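Local coordinates for T-cell surface glycoprotein CD1A1 antigen (Gallus gallus, PDB 3JVG) that probably presents lipid antigens to T cells, as other CD1 glycoproteins do, through a groove on an MHC class I-like platform above an immunoglobulin domain, at residues G31-G36 with Y47-L52; I95-Q100 with T161-L166; T107-A112 with V156-T161; T204-R209 with G231-N236. One frame throughout, in Å; residues are numbered along the deposited sequence.

Contact 1: G31-G36 with Y47-L52; sequences GDVKMG and YYRPWL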
loop_
_atom_site.group_PDB
_atom_site.type_symbol
_atom_site.label_atom_id
_atom_site.label_comp_id
_atom_site.label_asym_id
_atom_site.label_seq_id
_atom_site.Cartn_x
_atom_site.Cartn_y
_atom_site.Cartn_z
ATOM N N GLY A 31 -7.878 -2.838 7.363
ATOM C CA GLY A 31 -8.128 -1.892 6.265
ATOM C C GLY A 31 -6.791 -1.304 5.827
ATOM O O GLY A 31 -5.853 -2.050 5.424
ATOM N N ASP A 32 -6.656 0.018 5.906
ATOM C CA ASP A 32 -5.349 0.623 5.580
ATOM C C ASP A 32 -4.657 1.079 6.864
ATOM O O ASP A 32 -3.724 1.839 6.792
ATOM C CB ASP A 32 -5.473 1.817 4.606
ATOM C CG ASP A 32 -6.403 2.901 5.122
ATOM O OD1 ASP A 32 -6.983 2.734 6.207
ATOM O OD2 ASP A 32 -6.575 3.958 4.440
ATOM N N VAL A 33 -5.154 0.665 8.025
ATOM C CA VAL A 33 -4.489 1.003 9.284
ATOM C C VAL A 33 -3.422 -0.051 9.577
ATOM O O VAL A 33 -3.743 -1.274 9.698
ATOM C CB VAL A 33 -5.470 1.059 10.442
ATOM C CG1 VAL A 33 -4.706 1.279 11.762
ATOM C CG2 VAL A 33 -6.595 2.119 10.213
ATOM N N LYS A 34 -2.161 0.387 9.658
ATOM C CA LYS A 34 -1.062 -0.551 9.895
ATOM C C LYS A 34 -1.028 -0.961 11.362
ATOM O O LYS A 34 -0.767 -0.123 12.216
ATOM C CB LYS A 34 0.262 0.046 9.446
ATOM C CG LYS A 34 0.385 0.083 7.890
ATOM C CD LYS A 34 1.632 0.899 7.448
ATOM C CE LYS A 34 1.830 0.875 5.903
ATOM N NZ LYS A 34 3.210 1.333 5.419
ATOM N N MET A 35 -1.299 -2.252 11.649
ATOM C CA MET A 35 -1.372 -2.711 13.035
ATOM C C MET A 35 0.026 -2.928 13.570
ATOM O O MET A 35 0.300 -2.591 14.696
ATOM C CB MET A 35 -2.188 -3.999 13.161
ATOM C CG MET A 35 -3.667 -3.789 12.812
ATOM S SD MET A 35 -4.533 -5.332 13.138
ATOM C CE MET A 35 -3.793 -6.364 11.885
ATOM N N GLY A 36 0.903 -3.492 12.762
ATOM C CA GLY A 36 2.277 -3.743 13.154
ATOM C C GLY A 36 3.071 -4.423 12.049
ATOM O O GLY A 36 2.617 -4.554 10.898
ATOM N N TYR A 47 4.210 -3.414 17.385
ATOM C CA TYR A 47 2.797 -3.046 17.479
ATOM C C TYR A 47 2.670 -1.565 17.360
ATOM O O TYR A 47 3.287 -0.827 18.103
ATOM C CB TYR A 47 2.212 -3.443 18.839
ATOM C CG TYR A 47 2.242 -4.919 19.096
ATOM C CD1 TYR A 47 3.348 -5.525 19.690
ATOM C CD2 TYR A 47 1.161 -5.725 18.721
ATOM C CE1 TYR A 47 3.372 -6.890 19.918
ATOM C CE2 TYR A 47 1.189 -7.084 18.934
ATOM C CZ TYR A 47 2.295 -7.652 19.535
ATOM O OH TYR A 47 2.309 -9.005 19.717
ATOM N N TYR A 48 1.894 -1.106 16.396
ATOM C CA TYR A 48 1.861 0.329 16.070
ATOM C C TYR A 48 0.661 1.070 16.684
ATOM O O TYR A 48 0.663 2.284 16.749
ATOM C CB TYR A 48 1.752 0.494 14.551
ATOM C CG TYR A 48 2.957 0.060 13.720
ATOM C CD1 TYR A 48 4.240 -0.072 14.289
ATOM C CD2 TYR A 48 2.832 -0.134 12.339
ATOM C CE1 TYR A 48 5.340 -0.414 13.525
ATOM C CE2 TYR A 48 3.939 -0.468 11.570
ATOM C CZ TYR A 48 5.182 -0.616 12.178
ATOM O OH TYR A 48 6.269 -0.952 11.420
ATOM N N ARG A 49 -0.400 0.348 17.047
ATOM C CA ARG A 49 -1.629 0.973 17.532
ATOM C C ARG A 49 -1.820 0.631 19.025
ATOM O O ARG A 49 -1.661 -0.499 19.421
ATOM C CB ARG A 49 -2.853 0.505 16.699
ATOM C CG ARG A 49 -2.788 0.788 15.143
ATOM C CD ARG A 49 -2.393 2.251 14.823
ATOM N NE ARG A 49 -3.349 3.186 15.428
ATOM C CZ ARG A 49 -3.040 4.390 15.907
ATOM N NH1 ARG A 49 -1.791 4.794 15.857
ATOM N NH2 ARG A 49 -3.969 5.181 16.438
ATOM N N PRO A 50 -2.136 1.633 19.837
ATOM C CA PRO A 50 -2.245 1.449 21.265
ATOM C C PRO A 50 -3.406 0.561 21.698
ATOM O O PRO A 50 -3.333 -0.012 22.760
ATOM C CB PRO A 50 -2.451 2.856 21.802
ATOM C CG PRO A 50 -2.311 3.776 20.673
ATOM C CD PRO A 50 -2.204 3.041 19.415
ATOM N N TRP A 51 -4.465 0.446 20.907
ATOM C CA TRP A 51 -5.599 -0.438 21.284
ATOM C C TRP A 51 -5.300 -1.950 21.081
ATOM O O TRP A 51 -5.988 -2.800 21.621
ATOM C CB TRP A 51 -6.864 -0.017 20.535
ATOM C CG TRP A 51 -6.650 0.086 19.013
ATOM C CD1 TRP A 51 -6.361 1.214 18.290
ATOM C CD2 TRP A 51 -6.702 -0.997 18.075
ATOM N NE1 TRP A 51 -6.237 0.892 16.942
ATOM C CE2 TRP A 51 -6.429 -0.461 16.797
ATOM C CE3 TRP A 51 -6.959 -2.376 18.193
ATOM C CZ2 TRP A 51 -6.398 -1.263 15.644
ATOM C CZ3 TRP A 51 -6.930 -3.173 17.042
ATOM C CH2 TRP A 51 -6.647 -2.615 15.802
ATOM N N LEU A 52 -4.241 -2.283 20.347
ATOM C CA LEU A 52 -3.951 -3.716 20.051
ATOM C C LEU A 52 -3.676 -4.593 21.264
ATOM O O LEU A 52 -4.445 -5.544 21.543
ATOM C CB LEU A 52 -2.741 -3.826 19.120
ATOM C CG LEU A 52 -2.638 -4.242 17.662
ATOM C CD1 LEU A 52 -3.887 -4.833 16.976
ATOM C CD2 LEU A 52 -1.934 -3.113 16.875
#
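Val-33 meets Arg-49 at the start of strand 33-38, near one margin of the MHC class I-like antiparallel floor, where the chain leaves strand 45-47 and turns toward helix 52-55. With CG1 anti to the backbone N (chi1 174°), the valine lays that methyl across the aliphatic part of the arginine, 3.9 Å from Arg-49 CG. Beyond this crossing Arg-49 NE forms a salt bridge with Asp-176. At Lys-34 the backbone does much of the touching: its O lies in the plane of the Tyr-48 ring, at the edge, 3.6 Å from Tyr-48 CD2. Met-35 supplies the polar link. Its O accepts from Tyr-48 N at 2.8 Å, a nearly straight bond (N-H...O 167°) whose donor is tilted from the carbonyl plane. The thioether chain crosses Leu-52 at about a right angle, with Met-35 CB 3.8 Å from Leu-52 CD2 and Met-35 SD 3.9 Å from Leu-52 CD1. On the groove side Met-35 and Leu-52 also pack on Phe-169 of helix 148-172. The Tyr-48 hydroxyl bonds to Ser-37 and to an acidic side chain of the partner protein chain, presumably beta2-microglobulin. Gly-36 forms a non-hydrogen-bonded antiparallel pair with Tyr-47, and its backbone makes a CH-pi contact: Gly-36 CA sits over one face of the Tyr-48 ring, 3.9 Å from the centroid.

Contact 2: I95-Q100 with T161-L166; sequences IGCELQ and TCVDIL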
loop_
_atom_site.group_PDB
_atom_site.type_symbol
_atom_site.label_atom_id
_atom_site.label_comp_id
_atom_site.label_asym_id
_atom_site.label_seq_id
_atom_site.Cartn_x
_atom_site.Cartn_y
_atom_site.Cartn_z
ATOM N N ILE A 95 -2.698 -13.137 3.681
ATOM C CA ILE A 95 -3.531 -14.064 4.422
ATOM C C ILE A 95 -4.489 -13.275 5.265
ATOM O O ILE A 95 -4.052 -12.317 5.950
ATOM C CB ILE A 95 -2.672 -14.941 5.396
ATOM C CG1 ILE A 95 -1.508 -15.627 4.661
ATOM C CG2 ILE A 95 -3.515 -16.070 5.986
ATOM C CD1 ILE A 95 -0.634 -16.533 5.615
ATOM N N GLY A 96 -5.766 -13.657 5.267
ATOM C CA GLY A 96 -6.723 -12.868 6.047
ATOM C C GLY A 96 -8.191 -13.186 5.826
ATOM O O GLY A 96 -8.514 -14.245 5.304
ATOM N N CYS A 97 -9.071 -12.250 6.195
ATOM C CA CYS A 97 -10.492 -12.447 6.047
ATOM C C CYS A 97 -11.128 -11.105 5.971
ATOM O O CYS A 97 -10.537 -10.117 6.436
ATOM C CB CYS A 97 -11.094 -13.253 7.216
ATOM S SG CYS A 97 -10.777 -12.492 8.868
ATOM N N GLU A 98 -12.333 -11.063 5.400
ATOM C CA GLU A 98 -13.073 -9.840 5.230
ATOM C C GLU A 98 -14.510 -10.096 5.680
ATOM O O GLU A 98 -15.039 -11.159 5.435
ATOM C CB GLU A 98 -12.982 -9.355 3.763
ATOM C CG GLU A 98 -13.925 -8.222 3.379
ATOM C CD GLU A 98 -14.059 -7.968 1.850
ATOM O OE1 GLU A 98 -15.110 -7.389 1.433
ATOM O OE2 GLU A 98 -13.124 -8.308 1.069
ATOM N N LEU A 99 -15.104 -9.125 6.357
ATOM C CA LEU A 99 -16.461 -9.198 6.825
ATOM C C LEU A 99 -17.267 -8.133 6.083
ATOM O O LEU A 99 -16.985 -6.951 6.230
ATOM C CB LEU A 99 -16.516 -8.875 8.331
ATOM C CG LEU A 99 -17.178 -9.741 9.421
ATOM C CD1 LEU A 99 -17.828 -8.830 10.444
ATOM C CD2 LEU A 99 -18.239 -10.798 8.962
ATOM N N GLN A 100 -18.255 -8.535 5.291
ATOM C CA GLN A 100 -19.256 -7.565 4.800
ATOM C C GLN A 100 -20.265 -7.157 5.872
ATOM O O GLN A 100 -20.332 -7.796 6.931
ATOM C CB GLN A 100 -19.966 -8.078 3.555
ATOM C CG GLN A 100 -19.169 -7.809 2.275
ATOM C CD GLN A 100 -18.678 -9.079 1.596
ATOM O OE1 GLN A 100 -19.482 -9.938 1.196
ATOM N NE2 GLN A 100 -17.360 -9.195 1.433
ATOM N N THR A 161 -10.955 -18.192 13.655
ATOM C CA THR A 161 -10.109 -17.369 14.453
ATOM C C THR A 161 -9.780 -15.995 13.811
ATOM O O THR A 161 -9.818 -14.980 14.504
ATOM C CB THR A 161 -8.931 -18.147 15.124
ATOM O OG1 THR A 161 -7.666 -17.533 14.890
ATOM C CG2 THR A 161 -8.945 -19.616 14.861
ATOM N N CYS A 162 -9.515 -15.966 12.501
ATOM C CA CYS A 162 -9.311 -14.683 11.819
ATOM C C CYS A 162 -10.537 -13.776 11.943
ATOM O O CYS A 162 -10.396 -12.616 12.277
ATOM C CB CYS A 162 -9.038 -14.902 10.336
ATOM S SG CYS A 162 -8.336 -13.472 9.641
ATOM N N VAL A 163 -11.724 -14.313 11.669
ATOM C CA VAL A 163 -13.002 -13.590 11.766
ATOM C C VAL A 163 -13.288 -13.089 13.200
ATOM O O VAL A 163 -13.669 -11.909 13.415
ATOM C CB VAL A 163 -14.191 -14.489 11.249
ATOM C CG1 VAL A 163 -15.550 -13.901 11.578
ATOM C CG2 VAL A 163 -14.071 -14.742 9.752
ATOM N N ASP A 164 -13.098 -13.977 14.176
ATOM C CA ASP A 164 -13.311 -13.604 15.541
ATOM C C ASP A 164 -12.401 -12.462 15.946
ATOM O O ASP A 164 -12.840 -11.555 16.639
ATOM C CB ASP A 164 -13.035 -14.766 16.457
ATOM C CG ASP A 164 -14.079 -15.894 16.339
ATOM O OD1 ASP A 164 -15.097 -15.775 15.589
ATOM O OD2 ASP A 164 -13.832 -16.915 17.020
ATOM N N ILE A 165 -11.128 -12.540 15.579
ATOM C CA ILE A 165 -10.194 -11.471 15.887
ATOM C C ILE A 165 -10.572 -10.180 15.139
ATOM O O ILE A 165 -10.548 -9.083 15.733
ATOM C CB ILE A 165 -8.759 -11.853 15.596
ATOM C CG1 ILE A 165 -8.333 -12.947 16.589
ATOM C CG2 ILE A 165 -7.843 -10.595 15.689
ATOM C CD1 ILE A 165 -7.059 -13.713 16.231
ATOM N N LEU A 166 -10.949 -10.322 13.870
ATOM C CA LEU A 166 -11.481 -9.189 13.111
ATOM C C LEU A 166 -12.608 -8.464 13.882
ATOM O O LEU A 166 -12.493 -7.247 14.112
ATOM C CB LEU A 166 -11.929 -9.576 11.663
ATOM C CG LEU A 166 -12.479 -8.442 10.785
ATOM C CD1 LEU A 166 -11.566 -7.172 10.768
ATOM C CD2 LEU A 166 -12.853 -8.832 9.340
#
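Cys-162 SG stands over one face of the peptide between Gly-96 and Cys-97, 3.8 Å from Gly-96 C, where helix 148-172 passes above strand 89-99. Leu-166 CD2 comes in obliquely beside the Glu-98 to Leu-99 peptide, 3.7 Å from Leu-99 N, and also touches Leu-99 CB at 3.8 Å. On the strand's far side, Gln-100 NE2 donates to Glu-98 OE1 at 2.9 Å; the acceptor lies in the amide plane, but the donor comes from above the carboxylate plane. Glu-98 OE2 has its own salt bridge to Arg-106. Between these two approaches of the helix, Cys-97 points at it with SG wedged between its backbone N and carbonyl carbon (chi1 57°), while Cys-162 SG is anti to its own N. Val-163 CG2 lies 4.1 Å from Cys-97 SG. Strand and helix run at 57° to each other. This is the place of the classical MHC class I disulfide, which ties the helix of the second half-platform to the floor beneath it. The bond is known for this protein, yet here the separation from Cys-97 SG to Cys-162 SG is 2.7 Å, too long for a normal disulfide and too short for unbonded sulfurs. Whether the bond is intact in this model is therefore doubtful, though the pairing is clear.

Contact 3: T107-A112 with V156-T161; sequences TFFDIA and VLLNDT. With NAG (2-acetamido-2-deoxy-beta-D-glucopyranose), chain I.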
loop_
_atom_site.group_PDB
_atom_site.type_symbol
_atom_site.label_atom_id
_atom_site.label_comp_id
_atom_site.label_asym_id
_atom_site.label_seq_id
_atom_site.Cartn_x
_atom_site.Cartn_y
_atom_site.Cartn_z
ATOM N N THR A 107 -12.555 -15.309 2.972
ATOM C CA THR A 107 -11.239 -15.614 3.498
ATOM C C THR A 107 -10.287 -15.684 2.329
ATOM O O THR A 107 -10.713 -15.910 1.198
ATOM C CB THR A 107 -11.165 -17.001 4.248
ATOM O OG1 THR A 107 -11.445 -18.071 3.313
ATOM C CG2 THR A 107 -12.064 -17.033 5.440
ATOM N N PHE A 108 -8.996 -15.481 2.590
ATOM C CA PHE A 108 -8.014 -15.593 1.532
ATOM C C PHE A 108 -6.712 -16.092 2.081
ATOM O O PHE A 108 -6.340 -15.754 3.218
ATOM C CB PHE A 108 -7.808 -14.260 0.779
ATOM C CG PHE A 108 -7.546 -13.057 1.676
ATOM C CD1 PHE A 108 -8.590 -12.324 2.186
ATOM C CD2 PHE A 108 -6.239 -12.634 1.929
ATOM C CE1 PHE A 108 -8.365 -11.216 2.982
ATOM C CE2 PHE A 108 -5.973 -11.502 2.689
ATOM C CZ PHE A 108 -7.052 -10.789 3.259
ATOM N N PHE A 109 -6.029 -16.921 1.297
ATOM C CA PHE A 109 -4.686 -17.323 1.690
ATOM C C PHE A 109 -4.020 -17.654 0.350
ATOM O O PHE A 109 -4.284 -18.709 -0.239
ATOM C CB PHE A 109 -4.735 -18.537 2.654
ATOM C CG PHE A 109 -3.368 -19.042 3.163
ATOM C CD1 PHE A 109 -3.339 -20.061 4.127
ATOM C CD2 PHE A 109 -2.165 -18.499 2.744
ATOM C CE1 PHE A 109 -2.124 -20.548 4.654
ATOM C CE2 PHE A 109 -0.954 -18.969 3.228
ATOM C CZ PHE A 109 -0.928 -20.018 4.198
ATOM N N ASP A 110 -3.222 -16.685 -0.124
ATOM C CA ASP A 110 -2.548 -16.747 -1.396
ATOM C C ASP A 110 -1.034 -16.623 -1.199
ATOM O O ASP A 110 -0.539 -15.832 -0.356
ATOM C CB ASP A 110 -3.002 -15.610 -2.317
ATOM C CG ASP A 110 -4.469 -15.728 -2.713
ATOM O OD1 ASP A 110 -5.317 -15.237 -1.961
ATOM O OD2 ASP A 110 -4.769 -16.269 -3.816
ATOM N N ILE A 111 -0.316 -17.407 -1.987
ATOM C CA ILE A 111 1.105 -17.296 -2.126
ATOM C C ILE A 111 1.479 -16.865 -3.543
ATOM O O ILE A 111 0.932 -17.355 -4.561
ATOM C CB ILE A 111 1.757 -18.566 -1.656
ATOM C CG1 ILE A 111 1.357 -18.770 -0.150
ATOM C CG2 ILE A 111 3.240 -18.519 -1.892
ATOM C CD1 ILE A 111 1.626 -20.099 0.390
ATOM N N ALA A 112 2.378 -15.874 -3.594
ATOM C CA ALA A 112 2.887 -15.457 -4.858
ATOM C C ALA A 112 4.347 -15.875 -5.024
ATOM O O ALA A 112 5.110 -16.067 -4.041
ATOM C CB ALA A 112 2.706 -13.924 -5.068
ATOM N N VAL A 156 -9.783 -23.575 10.017
ATOM C CA VAL A 156 -10.289 -22.960 11.235
ATOM C C VAL A 156 -9.644 -21.603 11.481
ATOM O O VAL A 156 -10.299 -20.705 12.001
ATOM C CB VAL A 156 -10.075 -23.859 12.471
ATOM C CG1 VAL A 156 -10.424 -23.117 13.699
ATOM C CG2 VAL A 156 -11.013 -25.076 12.432
ATOM N N LEU A 157 -8.352 -21.482 11.179
ATOM C CA LEU A 157 -7.663 -20.218 11.374
ATOM C C LEU A 157 -8.327 -19.158 10.521
ATOM O O LEU A 157 -8.608 -18.053 11.002
ATOM C CB LEU A 157 -6.161 -20.336 11.014
ATOM C CG LEU A 157 -5.230 -20.606 12.264
ATOM C CD1 LEU A 157 -5.867 -20.595 13.645
ATOM C CD2 LEU A 157 -4.274 -21.765 12.180
ATOM N N LEU A 158 -8.563 -19.485 9.243
ATOM C CA LEU A 158 -9.177 -18.524 8.305
ATOM C C LEU A 158 -10.640 -18.243 8.666
ATOM O O LEU A 158 -11.014 -17.095 8.818
ATOM C CB LEU A 158 -9.068 -18.987 6.837
ATOM C CG LEU A 158 -7.671 -18.989 6.193
ATOM C CD1 LEU A 158 -7.760 -19.737 4.807
ATOM C CD2 LEU A 158 -7.041 -17.580 6.078
ATOM N N ASN A 159 -11.446 -19.273 8.873
ATOM C CA ASN A 159 -12.900 -19.079 8.966
ATOM C C ASN A 159 -13.413 -18.713 10.360
ATOM O O ASN A 159 -14.483 -18.116 10.468
ATOM C CB ASN A 159 -13.681 -20.272 8.400
ATOM C CG ASN A 159 -15.093 -19.874 7.890
ATOM O OD1 ASN A 159 -15.231 -18.876 7.180
ATOM N ND2 ASN A 159 -16.127 -20.656 8.246
ATOM N N ASP A 160 -12.664 -19.063 11.412
ATOM C CA ASP A 160 -13.118 -18.856 12.780
ATOM C C ASP A 160 -12.225 -17.850 13.512
ATOM O O ASP A 160 -12.663 -16.759 13.924
ATOM C CB ASP A 160 -13.174 -20.185 13.544
ATOM C CG ASP A 160 -14.048 -21.246 12.840
ATOM O OD1 ASP A 160 -15.172 -20.946 12.352
ATOM O OD2 ASP A 160 -13.595 -22.402 12.741
ATOM N N THR A 161 -10.955 -18.192 13.655
ATOM C CA THR A 161 -10.109 -17.369 14.453
ATOM C C THR A 161 -9.780 -15.995 13.811
ATOM O O THR A 161 -9.818 -14.980 14.504
ATOM C CB THR A 161 -8.931 -18.147 15.124
ATOM O OG1 THR A 161 -7.666 -17.533 14.890
ATOM C CG2 THR A 161 -8.945 -19.616 14.861
HETATM C C1 NAG I . -17.531 -20.433 7.902
HETATM C C2 NAG I . -18.190 -21.721 7.345
HETATM C C3 NAG I . -19.717 -21.582 7.129
HETATM C C4 NAG I . -20.377 -21.222 8.466
HETATM C C5 NAG I . -19.703 -19.993 9.147
HETATM C C6 NAG I . -20.163 -19.905 10.617
HETATM C C7 NAG I . -16.607 -23.256 6.310
HETATM C C8 NAG I . -15.987 -23.768 5.056
HETATM N N2 NAG I . -17.510 -22.278 6.166
HETATM O O3 NAG I . -20.293 -22.769 6.587
HETATM O O4 NAG I . -21.796 -21.078 8.312
HETATM O O5 NAG I . -18.254 -19.954 9.064
HETATM O O6 NAG I . -19.783 -18.701 11.245
HETATM O O7 NAG I . -16.269 -23.740 7.403
#
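Helix 148-172 of the MHC-like platform rests here on floor strand 105-113, with Leu-158 set against Thr-107, Phe-108 and Phe-109 and an N-linked glycan on the next residue. The segments run nearly antiparallel, at 155°. Leu-158 CB lies 3.8 Å from Thr-107 CG2, which also approaches Leu-158 O. The two leucine methyls then part: Leu-158 CD2 reaches Phe-108 O at 3.5 Å, and Leu-158 CD1 meets Phe-109 CB at 3.9 Å, at the edge of the ring. Asn-159 leaves the helix with CG anti to its backbone N (chi1 -154°), and its ND2 is bonded to C1 of the N-acetylglucosamine at 1.5 Å. The helix widens into a pi-type turn at this site, Val-156 O accepting from both Asp-160 N and Thr-161 N. Around the contact, Ile-95 of strand 89-99 and Phe-121 of strand 116-122 both touch Leu-158 and Phe-109, Leu-123 packs on Asn-159, and Tyr-71 of helix 58-82 meets Phe-109.

Contact 4: T204-R209 with G231-N236; sequences TSFYPR and GTVLPN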
loop_
_atom_site.group_PDB
_atom_site.type_symbol
_atom_site.label_atom_id
_atom_site.label_comp_id
_atom_site.label_asym_id
_atom_site.label_seq_id
_atom_site.Cartn_x
_atom_site.Cartn_y
_atom_site.Cartn_z
ATOM N N THR A 204 -6.003 17.176 -1.322
ATOM C CA THR A 204 -5.206 16.479 -0.305
ATOM C C THR A 204 -5.904 16.424 1.062
ATOM O O THR A 204 -7.036 16.966 1.257
ATOM C CB THR A 204 -3.783 17.140 -0.228
ATOM O OG1 THR A 204 -2.843 16.299 0.508
ATOM C CG2 THR A 204 -3.887 18.578 0.312
ATOM N N SER A 205 -5.240 15.742 1.998
ATOM C CA SER A 205 -5.678 15.668 3.375
ATOM C C SER A 205 -6.888 14.765 3.648
ATOM O O SER A 205 -7.381 14.793 4.749
ATOM C CB SER A 205 -5.997 17.059 3.925
ATOM O OG SER A 205 -4.829 17.851 3.859
ATOM N N PHE A 206 -7.356 13.951 2.710
ATOM C CA PHE A 206 -8.603 13.271 3.000
ATOM C C PHE A 206 -8.344 11.901 3.576
ATOM O O PHE A 206 -7.354 11.232 3.247
ATOM C CB PHE A 206 -9.571 13.244 1.800
ATOM C CG PHE A 206 -8.985 12.649 0.557
ATOM C CD1 PHE A 206 -8.225 13.422 -0.321
ATOM C CD2 PHE A 206 -9.169 11.310 0.266
ATOM C CE1 PHE A 206 -7.660 12.847 -1.432
ATOM C CE2 PHE A 206 -8.652 10.731 -0.895
ATOM C CZ PHE A 206 -7.888 11.494 -1.727
ATOM N N TYR A 207 -9.233 11.503 4.461
ATOM C CA TYR A 207 -9.293 10.141 4.970
ATOM C C TYR A 207 -10.750 9.921 5.338
ATOM O O TYR A 207 -11.378 10.816 5.932
ATOM C CB TYR A 207 -8.400 9.956 6.219
ATOM C CG TYR A 207 -8.357 8.490 6.646
ATOM C CD1 TYR A 207 -7.406 7.615 6.093
ATOM C CD2 TYR A 207 -9.304 7.970 7.533
ATOM C CE1 TYR A 207 -7.367 6.310 6.457
ATOM C CE2 TYR A 207 -9.280 6.629 7.905
ATOM C CZ TYR A 207 -8.298 5.814 7.365
ATOM O OH TYR A 207 -8.219 4.516 7.697
ATOM N N PRO A 208 -11.303 8.739 4.994
ATOM C CA PRO A 208 -10.713 7.550 4.330
ATOM C C PRO A 208 -10.493 7.714 2.811
ATOM O O PRO A 208 -10.911 8.701 2.219
ATOM C CB PRO A 208 -11.771 6.453 4.589
ATOM C CG PRO A 208 -13.081 7.222 4.691
ATOM C CD PRO A 208 -12.734 8.541 5.324
ATOM N N ARG A 209 -9.883 6.706 2.207
ATOM C CA ARG A 209 -9.394 6.734 0.840
ATOM C C ARG A 209 -10.464 6.922 -0.283
ATOM O O ARG A 209 -10.172 7.608 -1.243
ATOM C CB ARG A 209 -8.540 5.477 0.616
ATOM C CG ARG A 209 -7.691 5.493 -0.672
ATOM C CD ARG A 209 -6.890 4.163 -0.767
ATOM N NE ARG A 209 -5.680 4.266 -1.581
ATOM C CZ ARG A 209 -5.628 3.928 -2.869
ATOM N NH1 ARG A 209 -6.725 3.463 -3.467
ATOM N NH2 ARG A 209 -4.480 4.042 -3.557
ATOM N N GLY A 231 -6.193 11.007 -11.846
ATOM C CA GLY A 231 -4.903 10.406 -11.547
ATOM C C GLY A 231 -5.133 9.252 -10.618
ATOM O O GLY A 231 -6.248 8.789 -10.471
ATOM N N THR A 232 -4.065 8.779 -10.002
ATOM C CA THR A 232 -4.166 7.722 -9.041
ATOM C C THR A 232 -4.032 8.340 -7.627
ATOM O O THR A 232 -3.443 9.409 -7.480
ATOM C CB THR A 232 -3.116 6.613 -9.335
ATOM O OG1 THR A 232 -1.802 7.126 -9.077
ATOM C CG2 THR A 232 -3.195 6.200 -10.803
ATOM N N VAL A 233 -4.632 7.707 -6.626
ATOM C CA VAL A 233 -4.589 8.214 -5.250
ATOM C C VAL A 233 -3.203 7.962 -4.648
ATOM O O VAL A 233 -2.660 6.866 -4.797
ATOM C CB VAL A 233 -5.651 7.490 -4.391
ATOM C CG1 VAL A 233 -5.576 7.875 -2.910
ATOM C CG2 VAL A 233 -7.063 7.753 -4.989
ATOM N N LEU A 234 -2.653 8.965 -3.961
ATOM C CA LEU A 234 -1.294 8.879 -3.465
ATOM C C LEU A 234 -1.319 9.011 -1.946
ATOM O O LEU A 234 -2.133 9.760 -1.404
ATOM C CB LEU A 234 -0.395 10.000 -4.092
ATOM C CG LEU A 234 -0.115 10.057 -5.586
ATOM C CD1 LEU A 234 0.500 11.390 -6.024
ATOM C CD2 LEU A 234 0.865 8.902 -5.933
ATOM N N PRO A 235 -0.445 8.276 -1.250
ATOM C CA PRO A 235 -0.545 8.389 0.202
ATOM C C PRO A 235 0.201 9.585 0.790
ATOM O O PRO A 235 1.260 9.906 0.362
ATOM C CB PRO A 235 0.136 7.105 0.697
ATOM C CG PRO A 235 1.184 6.761 -0.465
ATOM C CD PRO A 235 0.490 7.216 -1.713
ATOM N N ASN A 236 -0.329 10.167 1.848
ATOM C CA ASN A 236 0.509 11.024 2.710
ATOM C C ASN A 236 0.994 10.245 3.918
ATOM O O ASN A 236 0.436 9.189 4.292
ATOM C CB ASN A 236 -0.261 12.257 3.182
ATOM C CG ASN A 236 -0.688 13.123 2.032
ATOM O OD1 ASN A 236 0.116 13.397 1.140
ATOM N ND2 ASN A 236 -1.969 13.530 2.010
#
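Asn-236 ND2 is shared by two threonine hydroxyls: it donates to Thr-204 OG1 at 3.3 Å, a long and bent bond (N-H...O 145°), and also pairs with Thr-240 OG1. The amide joins strands 197-206 and 228-235 at one end of a sheet in the C1-set immunoglobulin domain, across the intervening strand 241-249. Thr-204 OG1 lies 23° out of the amide plane. The other end of the amide is held too, since Asn-236 OD1 bonds to Gln-242, while Thr-204 OG1 is also bonded to the backbone of the partner protein chain, presumably beta2-microglobulin. Just beyond, Ser-205 and Phe-206 both face Tyr-241 in a G1 beta bulge, and Tyr-207 leads through a cis peptide into Pro-208, as in other C1-set domains. The Phe-206 ring touches Val-233 loosely, its CZ 4.5 Å from Val-233 CG1, and meets the backbone O of Pro-208 and Arg-209 in its plane. Val-233 makes the rest of the contact, with the guanidinium of Arg-209 laid over it. The arginine chain is extended from CG to NE, its CG anti to the backbone N (chi1 -167°), which carries the flat group to the valine. Val-233 CB stands 3.7 Å above one guanidinium face, offset toward the rim, and Val-233 CG1 comes to 3.8 Å from Arg-209 NE.

Overall arrangement
Contacts 1, 2 and 3 belong to the MHC-like platform, whereas contact 4 lies in the immunoglobulin domain. Contacts 2 and 3 form a continuous unit: both set helix 148-172 on neighbouring floor strands, they share Thr-161, and their centres are 8 Å apart. Sulfur pairing marks the former, which is partly buried, and buried apolar packing beside a surface glycan the latter. Contact 1, at the other side of the same floor and also partly buried, combines one backbone hydrogen bond, a CH-pi contact and side-chain packing. Contact 4, largely buried but with an exposed arginine, mixes amide bonding and guanidinium packing. Asp-32 OD1 and Tyr-207 OH, 2.6 Å apart, probably hydrogen-bond contacts 1 and 4 across the domain boundary.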